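Local coordinates for putative thiol-disulfide oxidoreductase (Bacteroides vulgatus, PDB 4GRF), which probably acts as a thiol-disulfide oxidoreductase, the crystallised piece being its thioredoxin domain, here carrying a covalently bound glutathione, at residues Lys30-Cys44 with Tyr105-Pro118. Residues are numbered along the deposited sequence; the frame is centred on the assembly and turned at random. Where two conformers were deposited one is given.
Sequences KYVLVDFWFAGCSWC and YCIVGFPHIILVDP. With GSH (glutathione), chain H.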
ATOM      1  N   LYS A  30      -0.636  13.718   2.811  1.00 18.88           N
ATOM      2  CA  LYS A  30      -1.043  13.172   1.526  1.00 19.27           C
ATOM      3  C   LYS A  30      -2.103  12.094   1.682  1.00 15.93           C
ATOM      4  O   LYS A  30      -2.215  11.479   2.729  1.00 19.11           O
ATOM      5  CB  LYS A  30       0.148  12.545   0.805  1.00 20.68           C
ATOM      6  CG  LYS A  30       1.189  13.552   0.394  1.00 27.77           C
ATOM      7  CD  LYS A  30       2.317  12.889  -0.359  1.00 23.82           C
ATOM      8  CE  LYS A  30       3.373  13.913  -0.726  1.00 35.52           C
ATOM      9  NZ  LYS A  30       4.330  13.313  -1.690  1.00 43.49           N
ATOM     10  N   TYR A  31      -2.920  11.910   0.640  1.00 19.91           N
ATOM     11  CA  TYR A  31      -3.695  10.696   0.506  1.00 19.42           C
ATOM     12  C   TYR A  31      -2.705   9.591   0.154  1.00 18.97           C
ATOM     13  O   TYR A  31      -1.807   9.794  -0.652  1.00 18.82           O
ATOM     14  CB  TYR A  31      -4.751  10.838  -0.588  1.00 20.48           C
ATOM     15  CG  TYR A  31      -5.960  11.588  -0.124  1.00 18.03           C
ATOM     16  CD1 TYR A  31      -6.974  10.949   0.568  1.00 19.01           C
ATOM     17  CD2 TYR A  31      -6.115  12.933  -0.422  1.00 18.27           C
ATOM     18  CE1 TYR A  31      -8.105  11.636   0.988  1.00 20.45           C
ATOM     19  CE2 TYR A  31      -7.232  13.625  -0.000  1.00 18.91           C
ATOM     20  CZ  TYR A  31      -8.215  12.983   0.711  1.00 20.49           C
ATOM     21  OH  TYR A  31      -9.320  13.694   1.129  1.00 22.97           O
ATOM     22  N   VAL A  32      -2.883   8.429   0.780  1.00 16.80           N
ATOM     23  CA  VAL A  32      -1.999   7.306   0.555  1.00 17.36           C
ATOM     24  C   VAL A  32      -2.834   6.067   0.303  1.00 15.87           C
ATOM     25  O   VAL A  32      -3.650   5.697   1.133  1.00 16.93           O
ATOM     26  CB  VAL A  32      -1.142   7.020   1.808  1.00 23.25           C
ATOM     27  CG1 VAL A  32      -0.058   5.997   1.464  1.00 20.99           C
ATOM     28  CG2 VAL A  32      -0.521   8.291   2.355  1.00 23.81           C
ATOM     29  N   LEU A  33      -2.610   5.420  -0.831  1.00 16.71           N
ATOM     30  CA  LEU A  33      -3.124   4.098  -1.045  1.00 13.65           C
ATOM     31  C   LEU A  33      -2.120   3.167  -0.400  1.00 16.30           C
ATOM     32  O   LEU A  33      -0.923   3.222  -0.710  1.00 16.86           O
ATOM     33  CB  LEU A  33      -3.205   3.806  -2.541  1.00 16.56           C
ATOM     34  CG  LEU A  33      -4.277   2.890  -3.125  1.00 33.01           C
ATOM     35  CD1 LEU A  33      -5.703   3.293  -2.750  1.00 23.24           C
ATOM     36  CD2 LEU A  33      -4.134   2.941  -4.639  1.00 33.20           C
ATOM     37  N   VAL A  34      -2.592   2.352   0.529  1.00 14.88           N
ATOM     38  CA  VAL A  34      -1.750   1.355   1.159  1.00 12.96           C
ATOM     39  C   VAL A  34      -2.098  -0.017   0.559  1.00 13.54           C
ATOM     40  O   VAL A  34      -3.263  -0.442   0.589  1.00 16.85           O
ATOM     41  CB  VAL A  34      -1.938   1.362   2.674  1.00 17.07           C
ATOM     42  CG1 VAL A  34      -0.989   0.375   3.332  1.00 17.49           C
ATOM     43  CG2 VAL A  34      -1.698   2.758   3.218  1.00 16.42           C
ATOM     44  N   ASP A  35      -1.096  -0.633  -0.048  1.00 15.02           N
ATOM     45  CA  ASP A  35      -1.236  -1.906  -0.744  1.00 13.95           C
ATOM     46  C   ASP A  35      -0.467  -2.979  -0.001  1.00 15.72           C
ATOM     47  O   ASP A  35       0.761  -2.998  -0.052  1.00 16.19           O
ATOM     48  CB  ASP A  35      -0.661  -1.738  -2.147  1.00 15.94           C
ATOM     49  CG  ASP A  35      -0.686  -2.997  -2.946  1.00 26.15           C
ATOM     50  OD1 ASP A  35      -1.474  -3.892  -2.594  1.00 21.61           O
ATOM     51  OD2 ASP A  35       0.107  -3.081  -3.922  1.00 20.75           O
ATOM     52  N   PHE A  36      -1.181  -3.829   0.731  1.00 18.90           N
ATOM     53  CA  PHE A  36      -0.581  -4.973   1.398  1.00 16.84           C
ATOM     54  C   PHE A  36      -0.554  -6.161   0.430  1.00 16.79           C
ATOM     55  O   PHE A  36      -1.581  -6.558  -0.137  1.00 18.19           O
ATOM     56  CB  PHE A  36      -1.378  -5.387   2.633  1.00 15.18           C
ATOM     57  CG  PHE A  36      -1.477  -4.336   3.723  1.00 15.77           C
ATOM     58  CD1 PHE A  36      -2.474  -3.382   3.693  1.00 16.51           C
ATOM     59  CD2 PHE A  36      -0.611  -4.346   4.801  1.00 20.92           C
ATOM     60  CE1 PHE A  36      -2.583  -2.437   4.716  1.00 17.71           C
ATOM     61  CE2 PHE A  36      -0.726  -3.416   5.819  1.00 22.26           C
ATOM     62  CZ  PHE A  36      -1.699  -2.459   5.762  1.00 20.90           C
ATOM     63  N   TRP A  37       0.627  -6.737   0.261  1.00 17.17           N
ATOM     64  CA  TRP A  37       0.842  -7.732  -0.790  1.00 16.97           C
ATOM     65  C   TRP A  37       2.047  -8.613  -0.495  1.00 17.29           C
ATOM     66  O   TRP A  37       2.759  -8.425   0.484  1.00 18.36           O
ATOM     67  CB  TRP A  37       1.028  -7.027  -2.141  1.00 20.00           C
ATOM     68  CG  TRP A  37       2.346  -6.326  -2.262  1.00 17.43           C
ATOM     69  CD1 TRP A  37       2.742  -5.201  -1.595  1.00 15.79           C
ATOM     70  CD2 TRP A  37       3.441  -6.698  -3.090  1.00 16.51           C
ATOM     71  NE1 TRP A  37       4.004  -4.852  -1.952  1.00 21.62           N
ATOM     72  CE2 TRP A  37       4.473  -5.769  -2.857  1.00 17.77           C
ATOM     73  CE3 TRP A  37       3.670  -7.750  -3.978  1.00 21.96           C
ATOM     74  CZ2 TRP A  37       5.695  -5.835  -3.495  1.00 19.51           C
ATOM     75  CZ3 TRP A  37       4.887  -7.817  -4.606  1.00 20.72           C
ATOM     76  CH2 TRP A  37       5.890  -6.860  -4.366  1.00 21.68           C
ATOM     77  N   PHE A  38       2.266  -9.601  -1.360  1.00 17.37           N
ATOM     78  CA  PHE A  38       3.517 -10.326  -1.358  1.00 17.96           C
ATOM     79  C   PHE A  38       3.650 -10.921  -2.753  1.00 16.04           C
ATOM     80  O   PHE A  38       2.682 -10.989  -3.494  1.00 16.56           O
ATOM     81  CB  PHE A  38       3.553 -11.433  -0.284  1.00 19.00           C
ATOM     82  CG  PHE A  38       2.338 -12.297  -0.276  1.00 19.94           C
ATOM     83  CD1 PHE A  38       1.207 -11.910   0.436  1.00 26.63           C
ATOM     84  CD2 PHE A  38       2.301 -13.489  -0.978  1.00 24.96           C
ATOM     85  CE1 PHE A  38       0.068 -12.702   0.443  1.00 26.98           C
ATOM     86  CE2 PHE A  38       1.163 -14.290  -0.966  1.00 27.95           C
ATOM     87  CZ  PHE A  38       0.045 -13.888  -0.256  1.00 23.40           C
ATOM     88  N   ALA A  39       4.864 -11.316  -3.106  1.00 18.68           N
ATOM     89  CA  ALA A  39       5.184 -11.740  -4.461  1.00 19.11           C
ATOM     90  C   ALA A  39       4.304 -12.893  -4.963  1.00 16.96           C
ATOM     91  O   ALA A  39       3.961 -12.932  -6.155  1.00 21.05           O
ATOM     92  CB  ALA A  39       6.657 -12.128  -4.528  1.00 20.28           C
ATOM     93  N   GLY A  40       3.936 -13.808  -4.068  1.00 19.52           N
ATOM     94  CA  GLY A  40       3.141 -14.984  -4.444  1.00 20.22           C
ATOM     95  C   GLY A  40       1.637 -14.760  -4.497  1.00 23.01           C
ATOM     96  O   GLY A  40       0.852 -15.715  -4.583  1.00 23.48           O
ATOM     97  N   CYS A  41       1.227 -13.499  -4.445  1.00 21.99           N
ATOM     98  CA  CYS A  41      -0.187 -13.153  -4.544  1.00 20.25           C
ATOM     99  C   CYS A  41      -0.488 -12.664  -5.959  1.00 20.11           C
ATOM    100  O   CYS A  41      -0.210 -11.498  -6.311  1.00 22.22           O
ATOM    101  CB  CYS A  41      -0.502 -12.069  -3.513  1.00 19.25           C
ATOM    102  SG  CYS A  41      -2.148 -11.369  -3.661  1.00 19.10           S
ATOM    103  N   SER A  42      -1.047 -13.545  -6.789  1.00 20.21           N
ATOM    104  CA  SER A  42      -1.268 -13.252  -8.209  0.50 20.51           C
ATOM    105  C   SER A  42      -2.147 -12.028  -8.417  1.00 19.19           C
ATOM    106  O   SER A  42      -1.839 -11.135  -9.190  1.00 20.45           O
ATOM    107  CB  SER A  42      -1.942 -14.436  -8.895  0.50 27.09           C
ATOM    108  OG  SER A  42      -0.999 -15.420  -9.242  0.50 27.51           O
ATOM    109  N   TRP A  43      -3.264 -12.006  -7.721  1.00 18.91           N
ATOM    110  CA  TRP A  43      -4.201 -10.924  -7.879  1.00 19.93           C
ATOM    111  C   TRP A  43      -3.586  -9.595  -7.452  1.00 19.19           C
ATOM    112  O   TRP A  43      -3.874  -8.557  -8.044  1.00 19.94           O
ATOM    113  CB  TRP A  43      -5.451 -11.191  -7.045  1.00 26.85           C
ATOM    114  CG  TRP A  43      -6.547 -10.706  -7.767  1.00 34.73           C
ATOM    115  CD1 TRP A  43      -7.165  -9.495  -7.633  1.00 58.93           C
ATOM    116  CD2 TRP A  43      -7.128 -11.343  -8.897  1.00 64.68           C
ATOM    117  NE1 TRP A  43      -8.146  -9.371  -8.591  1.00105.68           N
ATOM    118  CE2 TRP A  43      -8.139 -10.494  -9.381  1.00101.69           C
ATOM    119  CE3 TRP A  43      -6.911 -12.572  -9.530  1.00 51.41           C
ATOM    120  CZ2 TRP A  43      -8.934 -10.833 -10.472  1.00 86.40           C
ATOM    121  CZ3 TRP A  43      -7.696 -12.904 -10.609  1.00 63.76           C
ATOM    122  CH2 TRP A  43      -8.696 -12.037 -11.073  1.00 71.97           C
ATOM    123  N   CYS A  44      -2.746  -9.626  -6.428  1.00 20.76           N
ATOM    124  CA  CYS A  44      -2.003  -8.409  -6.016  1.00 22.25           C
ATOM    125  C   CYS A  44      -1.176  -7.865  -7.186  1.00 22.44           C
ATOM    126  O   CYS A  44      -1.191  -6.668  -7.488  1.00 23.33           O
ATOM    127  CB  CYS A  44      -1.055  -8.717  -4.834  1.00 24.08           C
ATOM    128  SG  CYS A  44      -1.823  -9.350  -3.307  1.00 24.22           S
ATOM    129  N   TYR A 105      -4.488  -4.396  11.326  1.00 23.40           N
ATOM    130  CA  TYR A 105      -5.374  -4.022  10.225  1.00 20.34           C
ATOM    131  C   TYR A 105      -6.457  -5.060   9.981  1.00 22.90           C
ATOM    132  O   TYR A 105      -7.278  -4.903   9.076  1.00 24.28           O
ATOM    133  CB  TYR A 105      -4.566  -3.791   8.934  1.00 23.42           C
ATOM    134  CG  TYR A 105      -3.921  -2.421   8.877  1.00 21.47           C
ATOM    135  CD1 TYR A 105      -2.694  -2.179   9.492  1.00 18.95           C
ATOM    136  CD2 TYR A 105      -4.550  -1.360   8.215  1.00 16.77           C
ATOM    137  CE1 TYR A 105      -2.101  -0.928   9.432  1.00 18.00           C
ATOM    138  CE2 TYR A 105      -3.975  -0.109   8.140  1.00 18.65           C
ATOM    139  CZ  TYR A 105      -2.766   0.122   8.757  1.00 17.47           C
ATOM    140  OH  TYR A 105      -2.218   1.361   8.686  1.00 19.30           O
ATOM    141  N   CYS A 106      -6.446  -6.097  10.815  1.00 24.13           N
ATOM    142  CA  CYS A 106      -7.338  -7.241  10.698  0.50 23.17           C
ATOM    143  C   CYS A 106      -7.405  -7.781   9.276  1.00 23.50           C
ATOM    144  O   CYS A 106      -8.484  -7.961   8.700  1.00 27.80           O
ATOM    145  CB  CYS A 106      -8.739  -6.926  11.161  0.50 27.48           C
ATOM    146  SG  CYS A 106      -9.721  -8.426  11.047  0.50 26.71           S
ATOM    147  N   ILE A 107      -6.228  -8.037   8.720  1.00 22.93           N
ATOM    148  CA  ILE A 107      -6.129  -8.489   7.348  1.00 21.19           C
ATOM    149  C   ILE A 107      -6.282  -9.979   7.292  1.00 24.65           C
ATOM    150  O   ILE A 107      -5.499 -10.729   7.881  1.00 25.42           O
ATOM    151  CB  ILE A 107      -4.797  -8.100   6.699  1.00 20.48           C
ATOM    152  CG1 ILE A 107      -4.700  -6.573   6.605  1.00 24.98           C
ATOM    153  CG2 ILE A 107      -4.676  -8.702   5.310  1.00 21.04           C
ATOM    154  CD1 ILE A 107      -3.316  -6.065   6.237  1.00 26.26           C
ATOM    155  N   VAL A 108      -7.310 -10.378   6.563  1.00 22.11           N
ATOM    156  CA  VAL A 108      -7.683 -11.763   6.413  1.00 25.32           C
ATOM    157  C   VAL A 108      -7.232 -12.308   5.065  1.00 29.85           C
ATOM    158  O   VAL A 108      -6.817 -13.463   4.950  1.00 30.39           O
ATOM    159  CB  VAL A 108      -9.219 -11.869   6.518  1.00 32.57           C
ATOM    160  CG1 VAL A 108      -9.687 -13.281   6.267  1.00 30.28           C
ATOM    161  CG2 VAL A 108      -9.687 -11.366   7.880  1.00 38.72           C
ATOM    162  N   GLY A 109      -7.352 -11.483   4.036  1.00 26.90           N
ATOM    163  CA  GLY A 109      -7.031 -11.922   2.675  1.00 29.91           C
ATOM    164  C   GLY A 109      -6.311 -10.854   1.885  1.00 29.14           C
ATOM    165  O   GLY A 109      -6.315  -9.685   2.266  1.00 23.28           O
ATOM    166  N   PHE A 110      -5.691 -11.269   0.784  1.00 22.22           N
ATOM    167  CA  PHE A 110      -4.931 -10.371  -0.099  1.00 24.22           C
ATOM    168  C   PHE A 110      -5.460 -10.478  -1.519  1.00 32.57           C
ATOM    169  O   PHE A 110      -5.964 -11.526  -1.910  1.00 31.46           O
ATOM    170  CB  PHE A 110      -3.457 -10.750  -0.108  1.00 24.44           C
ATOM    171  CG  PHE A 110      -2.800 -10.659   1.228  1.00 29.41           C
ATOM    172  CD1 PHE A 110      -3.006 -11.645   2.176  1.00 28.68           C
ATOM    173  CD2 PHE A 110      -1.961  -9.602   1.541  1.00 24.83           C
ATOM    174  CE1 PHE A 110      -2.399 -11.570   3.421  1.00 26.50           C
ATOM    175  CE2 PHE A 110      -1.344  -9.529   2.777  1.00 28.65           C
ATOM    176  CZ  PHE A 110      -1.563 -10.516   3.720  1.00 24.84           C
ATOM    177  N   PRO A 111      -5.358  -9.394  -2.304  1.00 30.05           N
ATOM    178  CA  PRO A 111      -4.806  -8.103  -1.953  1.00 27.89           C
ATOM    179  C   PRO A 111      -5.657  -7.395  -0.888  1.00 18.05           C
ATOM    180  O   PRO A 111      -6.838  -7.682  -0.746  1.00 22.03           O
ATOM    181  CB  PRO A 111      -4.884  -7.324  -3.278  1.00 29.84           C
ATOM    182  CG  PRO A 111      -6.030  -7.926  -4.003  1.00 41.88           C
ATOM    183  CD  PRO A 111      -6.019  -9.377  -3.624  1.00 44.85           C
ATOM    184  N   HIS A 112      -5.013  -6.505  -0.147  1.00 22.49           N
ATOM    185  CA  HIS A 112      -5.681  -5.633   0.782  1.00 18.28           C
ATOM    186  C   HIS A 112      -5.233  -4.208   0.447  1.00 16.38           C
ATOM    187  O   HIS A 112      -4.069  -3.822   0.695  1.00 18.20           O
ATOM    188  CB  HIS A 112      -5.338  -5.968   2.213  1.00 20.41           C
ATOM    189  CG  HIS A 112      -6.202  -5.270   3.193  1.00 19.40           C
ATOM    190  ND1 HIS A 112      -7.534  -5.584   3.348  1.00 28.89           N
ATOM    191  CD2 HIS A 112      -5.945  -4.270   4.062  1.00 21.54           C
ATOM    192  CE1 HIS A 112      -8.060  -4.799   4.269  1.00 32.68           C
ATOM    193  NE2 HIS A 112      -7.115  -3.998   4.724  1.00 24.41           N
ATOM    194  N   ILE A 113      -6.137  -3.465  -0.188  1.00 17.06           N
ATOM    195  CA  ILE A 113      -5.799  -2.122  -0.650  1.00 17.11           C
ATOM    196  C   ILE A 113      -6.798  -1.111  -0.092  1.00 19.89           C
ATOM    197  O   ILE A 113      -8.009  -1.206  -0.338  1.00 20.42           O
ATOM    198  CB  ILE A 113      -5.799  -2.042  -2.180  1.00 18.68           C
ATOM    199  CG1 ILE A 113      -4.918  -3.141  -2.768  1.00 19.92           C
ATOM    200  CG2 ILE A 113      -5.322  -0.669  -2.627  1.00 20.46           C
ATOM    201  CD1 ILE A 113      -4.904  -3.175  -4.287  1.00 22.18           C
ATOM    202  N   ILE A 114      -6.279  -0.155   0.661  1.00 17.98           N
ATOM    203  CA  ILE A 114      -7.091   0.836   1.339  1.00 16.58           C
ATOM    204  C   ILE A 114      -6.588   2.244   1.005  1.00 17.42           C
ATOM    205  O   ILE A 114      -5.470   2.409   0.553  1.00 16.26           O
ATOM    206  CB  ILE A 114      -7.073   0.649   2.863  1.00 17.20           C
ATOM    207  CG1 ILE A 114      -5.642   0.778   3.414  1.00 19.76           C
ATOM    208  CG2 ILE A 114      -7.653  -0.717   3.232  1.00 22.93           C
ATOM    209  CD1 ILE A 114      -5.558   0.740   4.920  1.00 20.65           C
ATOM    210  N   LEU A 115      -7.428   3.248   1.241  1.00 16.67           N
ATOM    211  CA  LEU A 115      -7.073   4.642   1.029  1.00 14.73           C
ATOM    212  C   LEU A 115      -7.091   5.342   2.369  1.00 15.11           C
ATOM    213  O   LEU A 115      -8.093   5.274   3.099  1.00 17.10           O
ATOM    214  CB  LEU A 115      -8.040   5.359   0.079  1.00 15.31           C
ATOM    215  CG  LEU A 115      -7.635   6.803  -0.284  1.00 16.59           C
ATOM    216  CD1 LEU A 115      -6.247   6.879  -0.919  1.00 16.22           C
ATOM    217  CD2 LEU A 115      -8.685   7.451  -1.173  1.00 20.94           C
ATOM    218  N   VAL A 116      -5.958   5.946   2.701  1.00 16.29           N
ATOM    219  CA  VAL A 116      -5.781   6.717   3.931  1.00 16.74           C
ATOM    220  C   VAL A 116      -5.738   8.221   3.611  1.00 17.92           C
ATOM    221  O   VAL A 116      -5.085   8.646   2.668  1.00 17.70           O
ATOM    222  CB  VAL A 116      -4.494   6.268   4.646  1.00 17.87           C
ATOM    223  CG1 VAL A 116      -4.249   7.098   5.901  1.00 19.18           C
ATOM    224  CG2 VAL A 116      -4.571   4.778   4.973  1.00 20.33           C
ATOM    225  N   ASP A 117      -6.440   9.029   4.412  1.00 15.49           N
ATOM    226  CA  ASP A 117      -6.480  10.477   4.158  1.00 18.32           C
ATOM    227  C   ASP A 117      -5.266  11.195   4.772  1.00 16.20           C
ATOM    228  O   ASP A 117      -4.421  10.583   5.420  1.00 18.78           O
ATOM    229  CB  ASP A 117      -7.857  11.064   4.563  1.00 21.83           C
ATOM    230  CG  ASP A 117      -8.046  11.207   6.073  1.00 26.23           C
ATOM    231  OD1 ASP A 117      -7.075  11.032   6.825  1.00 25.22           O
ATOM    232  OD2 ASP A 117      -9.190  11.520   6.506  1.00 24.29           O
ATOM    233  N   PRO A 118      -5.118  12.489   4.496  1.00 17.20           N
ATOM    234  CA  PRO A 118      -3.903  13.200   4.933  1.00 22.30           C
ATOM    235  C   PRO A 118      -3.727  13.273   6.451  1.00 19.27           C
ATOM    236  O   PRO A 118      -2.636  13.589   6.939  1.00 22.31           O
ATOM    237  CB  PRO A 118      -4.087  14.589   4.312  1.00 19.13           C
ATOM    238  CG  PRO A 118      -4.908  14.343   3.098  1.00 19.55           C
ATOM    239  CD  PRO A 118      -5.870  13.259   3.479  1.00 18.41           C
TER
HETATM  240  N1  GSH H 507     -10.817  -1.055  17.278  0.50 38.59           N
HETATM  241  CA1 GSH H 507     -11.205  -2.373  16.709  0.50 31.42           C
HETATM  242  C1  GSH H 507     -11.715  -3.313  17.767  0.50 34.53           C
HETATM  243  O11 GSH H 507     -12.795  -3.913  17.567  0.50 27.98           O
HETATM  244  O12 GSH H 507     -11.040  -3.466  18.811  0.50 30.68           O
HETATM  245  CB1 GSH H 507      -9.997  -2.968  15.988  0.50 32.72           C
HETATM  246  CG1 GSH H 507     -10.181  -4.455  15.694  0.50 34.66           C
HETATM  247  CD1 GSH H 507     -10.938  -4.663  14.399  0.50 36.66           C
HETATM  248  OE1 GSH H 507     -11.274  -3.733  13.679  0.50 29.54           O
HETATM  249  N2  GSH H 507     -11.206  -5.927  14.076  0.50 32.06           N
HETATM  250  CA2 GSH H 507     -11.865  -6.245  12.830  0.50 25.46           C
HETATM  251  C2  GSH H 507     -13.214  -5.597  12.725  0.50 36.95           C
HETATM  252  O2  GSH H 507     -14.032  -5.693  13.628  0.50 37.03           O
HETATM  253  CB2 GSH H 507     -12.010  -7.759  12.671  0.50 23.83           C
HETATM  254  SG2 GSH H 507     -10.458  -8.638  12.944  0.50 29.51           S
HETATM  255  N3  GSH H 507     -13.420  -4.943  11.588  0.50 36.14           N
HETATM  256  CA3 GSH H 507     -14.662  -4.282  11.241  0.50 37.94           C
HETATM  257  C3  GSH H 507     -14.682  -3.944   9.761  0.50 44.99           C
HETATM  258  O31 GSH H 507     -15.670  -3.336   9.307  0.50 46.16           O
HETATM  259  O32 GSH H 507     -13.709  -4.277   9.038  0.50 39.84           O
HETATM  260  O   HOH W   1      -1.508  10.412   5.357  1.00 17.58           O
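F36 lies against H112 in the last of three hydrogen-bonded pairs joining antiparallel strands 31-37 and 112-116, its bond from F36 N to H112 O sound, the return one weak. F36 CB meets H112 O at 3.7 Å; with CG anti to the carbonyl carbon (chi1 -61°), the ring lies beside the histidine. CD1 has H112 O in the ring plane at 3.4 Å, then H112 CD2, which CE1 also nears; CG, CD2 and CE2 sit beneath I107 CD1, 3.5 Å from the ring centroid. At the tip, CZ points into the middle of the Y105 face, edge-to-face with planes at 57°; the Y105 hydroxyl is hydrogen-bonded to P10 O. At the other end, P118 CD sits 3.6 Å from the Y31 ring centroid, almost on its normal, and D117 CB touches CE1. With an alanine at Y31, P118 CD would probably lose the ring face it rests on, and a gap would open beside D117. F38 CE1 meets the F110 face 3.6 Å from CG, and the C41-C44 disulfide rests on F110 and P111, C44 SG 3.5 Å from P111 CA. A CxxC disulfide at a helix start, facing the cis-proline P111 just before strand 112-116, marks the thioredoxin-fold redox site.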